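Local coordinates for protein aminotransferase, classes I and II (Silicibacter pomeroyi DSS-3, PDB 3H14) that probably catalyses pyridoxal 5'-phosphate-dependent transamination, passing the amino group of L-aspartate to 2-oxoglutarate, at residues G102-A107 with P126-I131; A110-G115 with D161-M166; K293-R298 with F359-A364; G30-H35 with L372-A377. All coordinates share one frame; numbering follows the deposited sequence.

Interaction 1 of 4, residues G102-A107 with P126-I131; sequences GGFLLA and PSYRQI
F104 is the residue to follow here, because it reaches from helix 100-111 to both Y128 and I131 on helix 126-134. Its CB leaves the helix on the side facing the other segment, and the first torsion (chi1 -65°) sets CG anti to the carbonyl carbon, which carries the ring toward helix 126-134. From CG the ring divides. On one side CD2 comes up to the CD1 methyl of I131, with F104 CD2 and I131 CD1 4.3 Å apart, a loose apolar touch. On the other side F104 CE1 lies 4.1 Å from Y128 CE1. At the tip F104 CZ makes the closest approach, 3.7 Å to Y128 CE1, lying at the edge of the tyrosine ring near its plane.

The two rings form an offset edge-to-face pair: the edge of Y128 is turned toward the face of F104, with ring centroids 5.6 Å apart and planes at 80°. Both helices lie on one face of the large mixed sheet, the core of the cofactor-binding domain of class I aminotransferases. Both aromatic side chains also touch M166 of the inner strand 164-168, in one of its two conformers, and F104 reaches I225 of strand 223-227 as well.

Y128 has a polar end with a different task. Its hydroxyl is hydrogen-bonded to D200, which probably corresponds to the aspartate that faces the pyridine nitrogen of the cofactor in this family. A bound glycerol lies about 4 Å from the tyrosine side chain, and the ring of Y125 meets that of Y128 edge-to-face.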
loop_
_atom_site.group_PDB
_atom_site.type_symbol
_atom_site.label_atom_id
_atom_site.label_comp_id
_atom_site.label_asym_id
_atom_site.label_seq_id
_atom_site.Cartn_x
_atom_site.Cartn_y
_atom_site.Cartn_z
ATOM N N GLY A 102 7.495 -7.798 6.793
ATOM C CA GLY A 102 8.859 -8.009 7.271
ATOM C C GLY A 102 9.639 -6.714 7.337
ATOM O O GLY A 102 10.422 -6.498 8.247
ATOM N N GLY A 103 9.449 -5.857 6.349
ATOM C CA GLY A 103 10.116 -4.567 6.337
ATOM C C GLY A 103 9.627 -3.711 7.483
ATOM O O GLY A 103 10.418 -3.059 8.176
ATOM N N PHE A 104 8.310 -3.674 7.664
ATOM C CA PHE A 104 7.746 -2.925 8.805
ATOM C C PHE A 104 8.247 -3.465 10.158
ATOM O O PHE A 104 8.613 -2.689 11.051
ATOM C CB PHE A 104 6.219 -2.894 8.766
ATOM C CG PHE A 104 5.665 -2.138 7.604
ATOM C CD1 PHE A 104 6.124 -0.849 7.308
ATOM C CD2 PHE A 104 4.696 -2.710 6.783
ATOM C CE1 PHE A 104 5.624 -0.164 6.212
ATOM C CE2 PHE A 104 4.191 -2.004 5.662
ATOM C CZ PHE A 104 4.657 -0.746 5.389
ATOM N N LEU A 105 8.263 -4.777 10.311
ATOM C CA LEU A 105 8.782 -5.388 11.521
ATOM C C LEU A 105 10.217 -4.971 11.794
ATOM O O LEU A 105 10.590 -4.673 12.932
ATOM C CB LEU A 105 8.692 -6.917 11.426
ATOM C CG LEU A 105 9.280 -7.711 12.589
ATOM C CD1 LEU A 105 8.546 -7.334 13.866
ATOM C CD2 LEU A 105 9.197 -9.214 12.345
ATOM N N LEU A 106 11.026 -4.915 10.750
ATOM C CA LEU A 106 12.438 -4.677 10.924
ATOM C C LEU A 106 12.651 -3.209 11.196
ATOM O O LEU A 106 13.387 -2.864 12.115
ATOM C CB LEU A 106 13.213 -5.117 9.688
ATOM C CG LEU A 106 13.347 -6.625 9.478
ATOM C CD1 LEU A 106 14.031 -6.842 8.106
ATOM C CD2 LEU A 106 14.143 -7.239 10.675
ATOM N N ALA A 107 11.952 -2.353 10.436
ATOM C CA ALA A 107 12.011 -0.930 10.676
ATOM C C ALA A 107 11.601 -0.614 12.100
ATOM O O ALA A 107 12.306 0.106 12.807
ATOM C CB ALA A 107 11.180 -0.187 9.701
ATOM N N PRO A 126 -4.513 -0.017 6.666
ATOM C CA PRO A 126 -5.058 -0.465 7.943
ATOM C C PRO A 126 -4.059 -1.163 8.873
ATOM O O PRO A 126 -4.209 -1.107 10.070
ATOM C CB PRO A 126 -6.188 -1.442 7.514
ATOM C CG PRO A 126 -6.533 -1.034 6.174
ATOM C CD PRO A 126 -5.285 -0.577 5.529
ATOM N N SER A 127 -3.072 -1.839 8.305
ATOM C CA SER A 127 -2.139 -2.608 9.093
ATOM C C SER A 127 -1.105 -1.763 9.817
ATOM O O SER A 127 -0.506 -2.262 10.747
ATOM C CB SER A 127 -1.417 -3.664 8.231
ATOM O OG SER A 127 -2.307 -4.726 7.913
ATOM N N TYR A 128 -0.882 -0.511 9.420
ATOM C CA TYR A 128 0.119 0.295 10.128
ATOM C C TYR A 128 -0.200 0.366 11.605
ATOM O O TYR A 128 0.671 0.044 12.432
ATOM C CB TYR A 128 0.205 1.749 9.643
ATOM C CG TYR A 128 0.676 2.050 8.245
ATOM C CD1 TYR A 128 1.544 1.228 7.556
ATOM C CD2 TYR A 128 0.294 3.258 7.639
ATOM C CE1 TYR A 128 1.951 1.549 6.289
ATOM C CE2 TYR A 128 0.715 3.590 6.384
ATOM C CZ TYR A 128 1.539 2.736 5.702
ATOM O OH TYR A 128 1.936 3.094 4.433
ATOM N N ARG A 129 -1.411 0.823 11.952
ATOM C CA ARG A 129 -1.799 0.977 13.370
ATOM C C ARG A 129 -1.799 -0.346 14.109
ATOM O O ARG A 129 -1.410 -0.390 15.257
ATOM C CB ARG A 129 -3.136 1.731 13.580
ATOM C CG ARG A 129 -4.365 1.031 13.030
ATOM C CD ARG A 129 -5.646 1.898 13.269
ATOM N NE ARG A 129 -5.605 3.111 12.470
ATOM C CZ ARG A 129 -6.102 3.225 11.239
ATOM N NH1 ARG A 129 -6.730 2.210 10.657
ATOM N NH2 ARG A 129 -5.986 4.378 10.586
ATOM N N GLN A 130 -2.173 -1.426 13.432
ATOM C CA GLN A 130 -2.259 -2.717 14.069
ATOM C C GLN A 130 -0.889 -3.333 14.368
ATOM O O GLN A 130 -0.692 -3.901 15.440
ATOM C CB GLN A 130 -3.096 -3.715 13.225
ATOM C CG GLN A 130 -4.533 -3.254 12.875
ATOM C CD GLN A 130 -5.411 -2.963 14.077
ATOM O OE1 GLN A 130 -5.250 -3.551 15.148
ATOM N NE2 GLN A 130 -6.364 -2.043 13.901
ATOM N N ILE A 131 0.006 -3.278 13.401
ATOM C CA ILE A 131 1.395 -3.772 13.573
ATOM C C ILE A 131 2.103 -2.971 14.657
ATOM O O ILE A 131 2.769 -3.540 15.500
ATOM C CB ILE A 131 2.208 -3.696 12.280
ATOM C CG1 ILE A 131 1.666 -4.668 11.242
ATOM C CG2 ILE A 131 3.743 -4.000 12.529
ATOM C CD1 ILE A 131 2.297 -4.481 9.820
#

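Interaction 2 of 4, residues A110-G115 with D161-M166; sequences ALFDSG and DLAGLM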
loop_
_atom_site.group_PDB
_atom_site.type_symbol
_atom_site.label_atom_id
_atom_site.label_comp_id
_atom_site.label_asym_id
_atom_site.label_seq_id
_atom_site.Cartn_x
_atom_site.Cartn_y
_atom_site.Cartn_z
ATOM N N ALA A 110 14.148 -1.804 14.831
ATOM C CA ALA A 110 15.375 -1.031 14.794
ATOM C C ALA A 110 15.194 0.338 15.415
ATOM O O ALA A 110 16.083 0.869 16.084
ATOM C CB ALA A 110 15.862 -0.897 13.327
ATOM N N LEU A 111 14.010 0.912 15.231
ATOM C CA LEU A 111 13.811 2.338 15.515
ATOM C C LEU A 111 13.048 2.704 16.777
ATOM O O LEU A 111 13.175 3.840 17.265
ATOM C CB LEU A 111 13.178 2.984 14.285
ATOM C CG LEU A 111 14.029 3.046 13.015
ATOM C CD1 LEU A 111 13.166 3.507 11.891
ATOM C CD2 LEU A 111 15.250 3.993 13.133
ATOM N N PHE A 112 12.273 1.777 17.343
ATOM C CA PHE A 112 11.344 2.165 18.382
ATOM C C PHE A 112 11.330 1.210 19.523
ATOM O O PHE A 112 11.549 0.004 19.347
ATOM C CB PHE A 112 9.906 2.298 17.839
ATOM C CG PHE A 112 9.816 3.126 16.594
ATOM C CD1 PHE A 112 10.304 4.427 16.584
ATOM C CD2 PHE A 112 9.200 2.630 15.462
ATOM C CE1 PHE A 112 10.222 5.202 15.431
ATOM C CE2 PHE A 112 9.125 3.367 14.324
ATOM C CZ PHE A 112 9.630 4.654 14.295
ATOM N N ASP A 113 10.999 1.763 20.688
ATOM C CA ASP A 113 10.907 1.011 21.926
ATOM C C ASP A 113 9.476 1.042 22.449
ATOM O O ASP A 113 8.662 1.887 22.038
ATOM C CB ASP A 113 11.850 1.672 22.952
ATOM C CG ASP A 113 13.287 1.175 22.852
ATOM O OD1 ASP A 113 13.486 -0.061 22.872
ATOM O OD2 ASP A 113 14.209 2.034 22.800
ATOM N N SER A 114 9.169 0.126 23.359
ATOM C CA SER A 114 7.870 0.090 23.994
ATOM C C SER A 114 7.396 1.497 24.362
ATOM O O SER A 114 8.112 2.250 25.019
ATOM C CB SER A 114 7.941 -0.761 25.235
ATOM O OG SER A 114 8.392 -2.052 24.898
ATOM N N GLY A 115 6.197 1.832 23.883
ATOM C CA GLY A 115 5.515 3.078 24.211
ATOM C C GLY A 115 5.853 4.222 23.288
ATOM O O GLY A 115 5.309 5.307 23.468
ATOM N N ASP A 161 4.576 14.791 20.180
ATOM C CA ASP A 161 5.876 14.234 20.528
ATOM C C ASP A 161 5.884 12.875 19.905
ATOM O O ASP A 161 5.214 11.967 20.382
ATOM C CB ASP A 161 6.027 14.127 22.038
ATOM C CG ASP A 161 7.356 13.568 22.441
ATOM O OD1 ASP A 161 8.376 14.165 22.034
ATOM O OD2 ASP A 161 7.380 12.530 23.120
ATOM N N LEU A 162 6.574 12.761 18.786
ATOM C CA LEU A 162 6.602 11.520 18.027
ATOM C C LEU A 162 8.019 11.019 17.929
ATOM O O LEU A 162 8.935 11.773 17.607
ATOM C CB LEU A 162 6.078 11.725 16.599
ATOM C CG LEU A 162 4.622 12.139 16.382
ATOM C CD1 LEU A 162 4.403 12.300 14.911
ATOM C CD2 LEU A 162 3.685 11.108 16.990
ATOM N N ALA A 163 8.159 9.717 18.082
ATOM C CA ALA A 163 9.442 9.012 17.898
ATOM C C ALA A 163 9.690 8.703 16.427
ATOM O O ALA A 163 10.839 8.591 15.976
ATOM C CB ALA A 163 9.421 7.716 18.748
ATOM N N GLY A 164 8.590 8.546 15.661
ATOM C CA GLY A 164 8.662 8.303 14.251
ATOM C C GLY A 164 7.465 8.826 13.487
ATOM O O GLY A 164 6.389 9.115 14.079
ATOM N N LEU A 165 7.675 8.942 12.185
ATOM C CA LEU A 165 6.644 9.312 11.222
ATOM C C LEU A 165 6.704 8.419 9.986
ATOM O O LEU A 165 7.771 8.234 9.391
ATOM C CB LEU A 165 6.803 10.750 10.782
ATOM C CG LEU A 165 5.750 11.275 9.783
ATOM C CD1 LEU A 165 4.390 11.461 10.471
ATOM C CD2 LEU A 165 6.246 12.608 9.144
HETATM N N MSE A 166 5.549 7.918 9.569
HETATM C CA MSE A 166 5.473 7.105 8.359
HETATM C C MSE A 166 4.577 7.732 7.317
HETATM O O MSE A 166 3.496 8.204 7.642
HETATM C CB MSE A 166 4.930 5.734 8.688
HETATM C CG MSE A 166 4.906 4.825 7.474
HETATM SE SE MSE A 166 5.484 3.028 7.845
HETATM C CE MSE A 166 6.170 3.146 6.033
#
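F112 and A163 are where the two backbones come nearest, with their CA atoms 7.1 Å apart. F112 is the first residue to leave helical geometry at the end of helix 100-111, and A163 sits just before strand 164-168, so a helix exit is laid against a strand entrance. The turn after the helix leads into strand 117-122, which runs parallel beside 164-168 in the large-domain sheet, with G164 tied to G119 by backbone hydrogen bonding. F112 thus packs where this helix-to-strand connection meets the start of the neighbouring strand.

The phenyl ring makes the connection. Its first torsion (chi1 -49°) puts CG anti to the carbonyl carbon and sends the ring toward the strand. CD1 of F112 is 4.0 Å from CB of A163, while CE1 of F112 meets the carbonyl oxygen A163 O at 3.5 Å, edge-on and near the ring plane. Just beyond, G164 offers bare backbone: its CA lies 3.7 Å from F112 CE1 and slightly farther from CZ. Within its own segment the ring has L111 CB over its centre, and outside it the phenylalanine touches L137.

No hydrogen bond links the two segments. The contact rests on van der Waals packing, perhaps helped by a weak electrostatic match between the ring's C-H edge and the carbonyl oxygen.

Interaction 3 of 4, residues K293-R298 with F359-A364; sequences KLMLER and FSYARA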
loop_
_atom_site.group_PDB
_atom_site.type_symbol
_atom_site.label_atom_id
_atom_site.label_comp_id
_atom_site.label_asym_id
_atom_site.label_seq_id
_atom_site.Cartn_x
_atom_site.Cartn_y
_atom_site.Cartn_z
ATOM N N LYS A 293 -8.866 5.630 -16.358
ATOM C CA LYS A 293 -9.579 6.473 -17.328
ATOM C C LYS A 293 -11.088 6.208 -17.221
ATOM O O LYS A 293 -11.869 7.129 -17.099
ATOM C CB LYS A 293 -9.003 6.227 -18.742
ATOM C CG LYS A 293 -9.326 7.284 -19.876
ATOM C CD LYS A 293 -8.578 6.942 -21.148
ATOM C CE LYS A 293 -8.827 7.909 -22.321
ATOM N NZ LYS A 293 -7.680 8.874 -22.517
ATOM N N LEU A 294 -11.488 4.943 -17.255
ATOM C CA LEU A 294 -12.869 4.518 -17.014
ATOM C C LEU A 294 -13.462 4.932 -15.673
ATOM O O LEU A 294 -14.619 5.404 -15.602
ATOM C CB LEU A 294 -12.961 2.991 -17.096
ATOM C CG LEU A 294 -13.777 2.249 -18.162
ATOM C CD1 LEU A 294 -13.938 3.002 -19.509
ATOM C CD2 LEU A 294 -13.151 0.891 -18.351
HETATM N N MSE A 295 -12.717 4.728 -14.588
HETATM C CA MSE A 295 -13.193 5.162 -13.263
HETATM C C MSE A 295 -13.465 6.680 -13.209
HETATM O O MSE A 295 -14.499 7.126 -12.688
HETATM C CB MSE A 295 -12.176 4.797 -12.168
HETATM C CG MSE A 295 -11.938 3.286 -11.986
HETATM SE SE MSE A 295 -13.430 2.298 -11.387
HETATM C CE MSE A 295 -13.229 2.533 -9.418
ATOM N N LEU A 296 -12.524 7.446 -13.736
ATOM C CA LEU A 296 -12.589 8.919 -13.704
ATOM C C LEU A 296 -13.771 9.466 -14.507
ATOM O O LEU A 296 -14.463 10.385 -14.033
ATOM C CB LEU A 296 -11.267 9.523 -14.174
ATOM C CG LEU A 296 -10.228 9.420 -13.060
ATOM C CD1 LEU A 296 -8.847 9.631 -13.572
ATOM C CD2 LEU A 296 -10.550 10.409 -11.920
ATOM N N GLU A 297 -14.029 8.868 -15.673
ATOM C CA GLU A 297 -15.231 9.185 -16.457
ATOM C C GLU A 297 -16.556 8.716 -15.819
ATOM O O GLU A 297 -17.535 9.476 -15.773
ATOM C CB GLU A 297 -15.113 8.634 -17.900
ATOM N N ARG A 298 -16.617 7.478 -15.337
ATOM C CA ARG A 298 -17.913 6.849 -15.066
ATOM C C ARG A 298 -18.415 6.909 -13.616
ATOM O O ARG A 298 -19.608 6.838 -13.361
ATOM C CB ARG A 298 -17.905 5.405 -15.601
ATOM C CG ARG A 298 -17.580 5.335 -17.115
ATOM C CD ARG A 298 -17.897 3.927 -17.800
ATOM N NE ARG A 298 -19.268 3.487 -17.521
ATOM C CZ ARG A 298 -19.697 2.225 -17.535
ATOM N NH1 ARG A 298 -18.888 1.223 -17.858
ATOM N NH2 ARG A 298 -20.950 1.975 -17.218
ATOM N N PHE A 359 -12.578 2.006 -3.764
ATOM C CA PHE A 359 -12.694 1.131 -4.917
ATOM C C PHE A 359 -11.304 0.726 -5.314
ATOM O O PHE A 359 -10.398 1.545 -5.271
ATOM C CB PHE A 359 -13.308 1.864 -6.111
ATOM C CG PHE A 359 -14.684 2.378 -5.872
ATOM C CD1 PHE A 359 -15.796 1.602 -6.221
ATOM C CD2 PHE A 359 -14.881 3.622 -5.286
ATOM C CE1 PHE A 359 -17.078 2.065 -6.010
ATOM C CE2 PHE A 359 -16.166 4.110 -5.072
ATOM C CZ PHE A 359 -17.271 3.341 -5.427
ATOM N N SER A 360 -11.132 -0.511 -5.756
ATOM C CA SER A 360 -9.897 -0.964 -6.366
ATOM C C SER A 360 -10.172 -1.226 -7.839
ATOM O O SER A 360 -11.197 -1.772 -8.166
ATOM C CB SER A 360 -9.370 -2.241 -5.680
ATOM O OG SER A 360 -8.238 -2.735 -6.428
ATOM N N TYR A 361 -9.278 -0.815 -8.718
ATOM C CA TYR A 361 -9.426 -1.100 -10.139
ATOM C C TYR A 361 -8.282 -1.989 -10.664
ATOM O O TYR A 361 -7.894 -1.891 -11.810
ATOM C CB TYR A 361 -9.632 0.189 -10.953
ATOM C CG TYR A 361 -8.615 1.301 -10.822
ATOM C CD1 TYR A 361 -8.819 2.387 -9.964
ATOM C CD2 TYR A 361 -7.462 1.299 -11.582
ATOM C CE1 TYR A 361 -7.867 3.398 -9.852
ATOM C CE2 TYR A 361 -6.534 2.296 -11.478
ATOM C CZ TYR A 361 -6.751 3.364 -10.630
ATOM O OH TYR A 361 -5.791 4.338 -10.550
ATOM N N ALA A 362 -7.813 -2.903 -9.818
ATOM C CA ALA A 362 -6.667 -3.757 -10.133
ATOM C C ALA A 362 -7.033 -4.950 -11.032
ATOM O O ALA A 362 -6.130 -5.631 -11.519
ATOM C CB ALA A 362 -6.028 -4.249 -8.843
ATOM N N ARG A 363 -8.306 -5.153 -11.338
ATOM C CA ARG A 363 -8.745 -6.237 -12.233
ATOM C C ARG A 363 -8.716 -5.901 -13.736
ATOM O O ARG A 363 -8.380 -4.781 -14.130
ATOM C CB ARG A 363 -10.138 -6.686 -11.802
ATOM C CG ARG A 363 -10.228 -7.325 -10.390
ATOM C CD ARG A 363 -9.646 -8.709 -10.390
ATOM N NE ARG A 363 -9.522 -9.337 -9.073
ATOM C CZ ARG A 363 -10.138 -10.463 -8.709
ATOM N NH1 ARG A 363 -10.949 -11.105 -9.543
ATOM N NH2 ARG A 363 -9.949 -10.955 -7.489
ATOM N N ALA A 364 -9.033 -6.891 -14.583
ATOM C CA ALA A 364 -9.055 -6.708 -16.039
ATOM C C ALA A 364 -10.002 -5.582 -16.439
ATOM O O ALA A 364 -10.988 -5.327 -15.751
ATOM C CB ALA A 364 -9.516 -8.029 -16.735
#
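The apolar contacts all run through M295, a selenomethionine on helix 278-302, which touches F359 and Y361 at two different levels of its chain. Near the helix, CG of M295 meets the tyrosine ring obliquely, 3.8 Å from Y361 CD1 and 4.0 Å from Y361 CB. Farther out the chain bends at both chi2 (-65°) and chi3 (-86°), a hook that brings the methyl down onto F359. There M295 CE lies 3.4 Å from F359 CB, a tight contact, and 3.8 Å from F359 CG. F359 and Y361 point toward the helix and S360 away, a pattern that carries one residue past the end of the strand.

That strand, 356-360, is an inner strand of the four-stranded sheet in the small domain, and the long helix 278-302 leads the chain into this domain, as in other class I aminotransferases. M295 also touches V316 of the neighbouring strand 315-319 and L372 of helix 365-381, so it sits between sheet and helices, while the F359 ring meets F304 edge-to-face.

No hydrogen bond crosses between the two segments; those nearby involve other partners. S360 OG is hydrogen-bonded to V38 O, and A362 N makes a weak bond to S360 OG at 3.4 Å. Back on the helix, N291 ND2 is hydrogen-bonded to both Y361 O and R363 O, tying the bend after the strand to the same helix that carries M295.

Interaction 4 of 4, residues G30-H35 with L372-A377; sequences GRRIIH and LDRLEA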
loop_
_atom_site.group_PDB
_atom_site.type_symbol
_atom_site.label_atom_id
_atom_site.label_comp_id
_atom_site.label_asym_id
_atom_site.label_seq_id
_atom_site.Cartn_x
_atom_site.Cartn_y
_atom_site.Cartn_z
ATOM N N GLY A 30 -23.488 -19.232 -6.904
ATOM C CA GLY A 30 -23.494 -19.177 -8.357
ATOM C C GLY A 30 -23.360 -17.822 -9.041
ATOM O O GLY A 30 -23.432 -17.751 -10.266
ATOM N N ARG A 31 -23.143 -16.755 -8.278
ATOM C CA ARG A 31 -23.193 -15.394 -8.815
ATOM C C ARG A 31 -21.786 -14.903 -9.059
ATOM O O ARG A 31 -20.898 -15.125 -8.227
ATOM C CB ARG A 31 -23.979 -14.442 -7.862
ATOM N N ARG A 32 -21.564 -14.280 -10.211
ATOM C CA ARG A 32 -20.276 -13.690 -10.517
ATOM C C ARG A 32 -20.286 -12.299 -9.910
ATOM O O ARG A 32 -21.178 -11.488 -10.174
ATOM C CB ARG A 32 -19.975 -13.666 -12.003
ATOM C CG ARG A 32 -18.709 -12.888 -12.397
ATOM C CD ARG A 32 -18.316 -13.197 -13.760
ATOM N NE ARG A 32 -17.261 -12.321 -14.265
ATOM C CZ ARG A 32 -17.408 -11.283 -15.068
ATOM N NH1 ARG A 32 -18.608 -10.907 -15.532
ATOM N NH2 ARG A 32 -16.317 -10.624 -15.458
ATOM N N ILE A 33 -19.295 -12.061 -9.057
ATOM C CA ILE A 33 -19.103 -10.773 -8.350
ATOM C C ILE A 33 -17.917 -10.058 -8.959
ATOM O O ILE A 33 -16.900 -10.693 -9.245
ATOM C CB ILE A 33 -18.829 -11.053 -6.844
ATOM C CG1 ILE A 33 -20.045 -11.725 -6.197
ATOM C CG2 ILE A 33 -18.444 -9.770 -6.038
ATOM C CD1 ILE A 33 -21.390 -10.927 -6.351
ATOM N N ILE A 34 -18.012 -8.740 -9.135
ATOM C CA ILE A 34 -16.893 -7.947 -9.602
ATOM C C ILE A 34 -16.150 -7.467 -8.340
ATOM O O ILE A 34 -16.719 -6.848 -7.428
ATOM C CB ILE A 34 -17.315 -6.775 -10.503
ATOM C CG1 ILE A 34 -18.103 -7.282 -11.724
ATOM C CG2 ILE A 34 -16.069 -5.985 -10.945
ATOM C CD1 ILE A 34 -17.292 -8.149 -12.672
ATOM N N HIS A 35 -14.864 -7.795 -8.291
ATOM C CA HIS A 35 -14.068 -7.653 -7.069
ATOM C C HIS A 35 -13.355 -6.337 -7.160
ATOM O O HIS A 35 -12.345 -6.245 -7.832
ATOM C CB HIS A 35 -13.101 -8.817 -6.931
ATOM C CG HIS A 35 -13.750 -10.044 -6.400
ATOM N ND1 HIS A 35 -13.859 -10.288 -5.055
ATOM C CD2 HIS A 35 -14.380 -11.066 -7.019
ATOM C CE1 HIS A 35 -14.513 -11.418 -4.863
ATOM N NE2 HIS A 35 -14.853 -11.903 -6.040
ATOM N N LEU A 372 -18.641 -1.005 -13.427
ATOM C CA LEU A 372 -19.216 0.326 -13.598
ATOM C C LEU A 372 -20.645 0.268 -14.131
ATOM O O LEU A 372 -21.474 1.040 -13.683
ATOM C CB LEU A 372 -18.320 1.180 -14.466
ATOM C CG LEU A 372 -16.980 1.488 -13.796
ATOM C CD1 LEU A 372 -16.044 2.097 -14.781
ATOM C CD2 LEU A 372 -17.154 2.420 -12.599
ATOM N N ASP A 373 -20.942 -0.685 -15.031
ATOM C CA ASP A 373 -22.322 -0.906 -15.509
ATOM C C ASP A 373 -23.264 -1.304 -14.395
ATOM O O ASP A 373 -24.408 -0.822 -14.306
ATOM C CB ASP A 373 -22.363 -2.019 -16.548
ATOM C CG ASP A 373 -21.784 -1.615 -17.858
ATOM O OD1 ASP A 373 -21.546 -0.411 -18.092
ATOM O OD2 ASP A 373 -21.587 -2.512 -18.694
ATOM N N ARG A 374 -22.790 -2.208 -13.544
ATOM C CA ARG A 374 -23.537 -2.669 -12.412
ATOM C C ARG A 374 -23.793 -1.557 -11.407
ATOM O O ARG A 374 -24.873 -1.488 -10.819
ATOM C CB ARG A 374 -22.780 -3.806 -11.701
ATOM C CG ARG A 374 -22.655 -5.050 -12.564
ATOM C CD ARG A 374 -22.214 -6.271 -11.774
ATOM N NE ARG A 374 -22.048 -7.437 -12.639
ATOM C CZ ARG A 374 -21.739 -8.656 -12.202
ATOM N NH1 ARG A 374 -21.565 -8.884 -10.910
ATOM N NH2 ARG A 374 -21.604 -9.648 -13.059
ATOM N N LEU A 375 -22.772 -0.743 -11.166
ATOM C CA LEU A 375 -22.869 0.336 -10.200
ATOM C C LEU A 375 -23.893 1.360 -10.701
ATOM O O LEU A 375 -24.773 1.783 -9.971
ATOM C CB LEU A 375 -21.497 0.981 -9.997
ATOM C CG LEU A 375 -20.594 0.135 -9.076
ATOM C CD1 LEU A 375 -19.170 0.670 -9.116
ATOM C CD2 LEU A 375 -21.138 0.091 -7.638
ATOM N N GLU A 376 -23.741 1.744 -11.957
ATOM C CA GLU A 376 -24.665 2.684 -12.604
ATOM C C GLU A 376 -26.092 2.244 -12.502
ATOM O O GLU A 376 -26.943 3.042 -12.143
ATOM C CB GLU A 376 -24.320 2.861 -14.061
ATOM C CG GLU A 376 -23.009 3.574 -14.282
ATOM C CD GLU A 376 -22.955 4.372 -15.583
ATOM O OE1 GLU A 376 -24.037 4.740 -16.098
ATOM O OE2 GLU A 376 -21.825 4.662 -16.063
ATOM N N ALA A 377 -26.375 0.985 -12.838
ATOM C CA ALA A 377 -27.749 0.487 -12.787
ATOM C C ALA A 377 -28.280 0.511 -11.383
ATOM O O ALA A 377 -29.454 0.786 -11.178
ATOM C CB ALA A 377 -27.867 -0.927 -13.350
#
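At the outer strand 34-35 of the small-domain sheet, R32 and I34 receive the side chain of R374 from helix 365-381. R374 runs extended from CG to NE, so its guanidinium arrives at the strand's approach well clear of its own helix. NH1 of R374 gives a hydrogen bond to R32 O, 2.7 Å long and nearly straight, with an N-H...O angle of 170°. The oxygen lies in the guanidinium plane, although the donor is tilted 27° from the plane of the carbonyl. NH1 also makes a weak hydrogen bond to G339 O.

One face of the same guanidinium is taken by I34, whose CG1 lies 3.9 Å from R374 NH1. The R32 side chain crosses that of R374 at about a right angle, the guanidinium planes 88° apart, with R32 NH1 and R374 NH2 at 4.1 Å. This closeness of like charges is probably eased by nearby acids: R374 NE is in a salt bridge with E370, and R32 NH2 has a long, weak ion pair with D367.

I34 is in turn hydrogen-bonded through its backbone to G339, just before strand 340-344, and to A341 within it. An N-terminal segment completing the small domain alongside the C-terminal part of the chain is typical of fold-type I aminotransferases.

Interactions 1 and 2 belong to the large domain and share helix 100-111, one near its middle, the other at its exit; they meet at M166, which in one of its two conformers packs against F104 and Y128. Interactions 3 and 4 lie on the opposite side of the chain's centre, in the small domain, and are joined by R298, whose NH2 makes salt bridges to D373 and E376 of helix 365-381. The first three contacts are buried and apolar across their segments: paired aromatic rings, a ring against backbone, a bent selenomethionine. Interaction 4, its centre about 25 Å from the centre of the chain and only partly buried, relies instead on an arginine-to-carbonyl hydrogen bond among charged neighbours.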